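Local structure of putative type VI secretion protein (Escherichia coli, 4HH5) at residues E41-K46 / N95-Q100. The protein probably hydrolyses ATP to disassemble contracted type VI secretion sheaths, as ClpV-family ATPases do, and is represented by its N-terminal domain. Sequence-based numbering, arbitrary orientation.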
# COMPACT_ATOMS: atom_id res chain seq x y z
N GLU A 41 0.52 2.04 -7.16
CA GLU A 41 0.38 0.82 -7.97
C GLU A 41 1.63 -0.05 -7.84
O GLU A 41 1.50 -1.26 -7.71
CB GLU A 41 0.07 1.13 -9.44
CG GLU A 41 -1.31 1.70 -9.69
CD GLU A 41 -1.48 3.20 -9.54
OE1 GLU A 41 -0.55 3.87 -9.04
OE2 GLU A 41 -2.55 3.70 -9.94
N HIS A 42 2.85 0.58 -7.86
CA HIS A 42 4.13 -0.14 -7.69
C HIS A 42 4.14 -0.82 -6.31
O HIS A 42 4.55 -1.98 -6.19
CB HIS A 42 5.34 0.80 -7.79
CG HIS A 42 5.66 1.28 -9.18
ND1 HIS A 42 5.43 2.59 -9.56
CD2 HIS A 42 6.23 0.61 -10.21
CE1 HIS A 42 5.83 2.67 -10.82
NE2 HIS A 42 6.33 1.51 -11.25
N TRP A 43 3.69 -0.09 -5.28
CA TRP A 43 3.61 -0.57 -3.90
C TRP A 43 2.62 -1.72 -3.76
O TRP A 43 2.96 -2.74 -3.17
CB TRP A 43 3.24 0.58 -2.96
CG TRP A 43 3.64 0.38 -1.53
CD1 TRP A 43 4.34 -0.67 -0.99
CD2 TRP A 43 3.38 1.28 -0.45
NE1 TRP A 43 4.52 -0.47 0.36
CE2 TRP A 43 3.96 0.73 0.71
CE3 TRP A 43 2.74 2.53 -0.35
CZ2 TRP A 43 3.92 1.37 1.95
CZ3 TRP A 43 2.71 3.18 0.87
CH2 TRP A 43 3.30 2.60 2.01
N LEU A 44 1.39 -1.57 -4.31
CA LEU A 44 0.35 -2.62 -4.24
C LEU A 44 0.80 -3.91 -4.92
O LEU A 44 0.55 -4.99 -4.38
CB LEU A 44 -1.00 -2.14 -4.82
CG LEU A 44 -1.75 -1.07 -4.00
CD1 LEU A 44 -2.76 -0.34 -4.86
CD2 LEU A 44 -2.43 -1.66 -2.77
N LEU A 45 1.50 -3.80 -6.06
CA LEU A 45 2.04 -4.94 -6.78
C LEU A 45 2.96 -5.74 -5.85
O LEU A 45 2.80 -6.95 -5.72
CB LEU A 45 2.81 -4.45 -8.02
CG LEU A 45 3.36 -5.51 -8.99
CD1 LEU A 45 3.23 -5.05 -10.40
CD2 LEU A 45 4.84 -5.78 -8.73
N LYS A 46 3.91 -5.05 -5.19
CA LYS A 46 4.87 -5.67 -4.28
C LYS A 46 4.24 -6.17 -3.00
O LYS A 46 4.67 -7.21 -2.50
CB LYS A 46 6.07 -4.77 -4.01
CG LYS A 46 7.00 -4.67 -5.22
CD LYS A 46 7.86 -5.93 -5.37
CE LYS A 46 8.47 -6.06 -6.74
NZ LYS A 46 9.18 -7.34 -6.90
N ASN A 95 3.07 9.92 -1.41
CA ASN A 95 3.28 10.73 -0.19
C ASN A 95 1.92 11.00 0.46
O ASN A 95 1.81 10.92 1.68
CB ASN A 95 3.97 12.06 -0.52
CG ASN A 95 5.42 11.94 -0.93
OD1 ASN A 95 6.20 11.21 -0.32
ND2 ASN A 95 5.81 12.70 -1.94
N ALA A 96 0.88 11.27 -0.36
CA ALA A 96 -0.50 11.50 0.09
C ALA A 96 -1.10 10.23 0.70
O ALA A 96 -1.70 10.31 1.77
CB ALA A 96 -1.35 11.98 -1.08
N LEU A 97 -0.92 9.05 0.05
CA LEU A 97 -1.42 7.76 0.55
C LEU A 97 -0.76 7.41 1.90
O LEU A 97 -1.45 7.01 2.82
CB LEU A 97 -1.20 6.62 -0.47
CG LEU A 97 -1.54 5.18 -0.00
CD1 LEU A 97 -3.05 4.97 0.10
CD2 LEU A 97 -0.94 4.15 -0.94
N LEU A 98 0.56 7.61 2.00
CA LEU A 98 1.36 7.33 3.20
C LEU A 98 0.86 8.16 4.39
O LEU A 98 0.64 7.63 5.46
CB LEU A 98 2.82 7.70 2.91
CG LEU A 98 3.99 6.96 3.59
CD1 LEU A 98 3.55 5.90 4.60
CD2 LEU A 98 4.90 6.37 2.55
N LYS A 99 0.71 9.46 4.17
CA LYS A 99 0.26 10.45 5.16
C LYS A 99 -1.17 10.17 5.62
O LYS A 99 -1.44 10.19 6.82
CB LYS A 99 0.44 11.85 4.52
CG LYS A 99 -0.41 12.99 5.00
CD LYS A 99 0.01 14.25 4.26
CE LYS A 99 -1.02 15.35 4.33
NZ LYS A 99 -0.60 16.53 3.51
N GLN A 100 -2.07 9.85 4.67
CA GLN A 100 -3.46 9.53 5.01
C GLN A 100 -3.60 8.20 5.74
O GLN A 100 -4.42 8.10 6.66
CB GLN A 100 -4.36 9.61 3.78
CG GLN A 100 -4.62 11.08 3.42
CD GLN A 100 -5.52 11.28 2.23
OE1 GLN A 100 -5.62 10.43 1.35
NE2 GLN A 100 -6.19 12.42 2.19
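The indole of Trp43 is the one flat group in this contact, and two leucine methyls, Leu97 CD2 and Leu98 CD2, meet its six-membered ring obliquely. This is helix-to-helix packing in the core of the mainly helical Clp N-terminal domain, joining helices 40-50 and 92-107. The backbones stay well apart, 10.7 Å between Trp43 CA and Leu97 CA, and the indole and the two leucines span the gap together. With CG anti to the backbone N (chi1 -157°), Trp43 extends its benzene portion toward the second helix. There Leu97 CD2 lies 4.1 Å from Trp43 CE3 and 4.2 Å from Trp43 CZ3. One residue on, Leu98 leaves its helix more tangentially, but its end comes nearer, with Leu98 CD2 4.1 Å from Trp43 CH2; the Leu98 and Trp43 side chains cross at about a right angle. The contact is entirely apolar and small, burying 130 Å² in all. Other parts of the fold also pack here: Ala22 and Leu23 of helix 17-32, Leu118 of helix 115-124 and the loop residue Leu15 touch Trp43, and Ala121 of helix 115-124 touches Leu97. The ring's one polar atom is satisfied in this buried setting, Trp43 NE1 donating a hydrogen bond to the backbone O of Cys19.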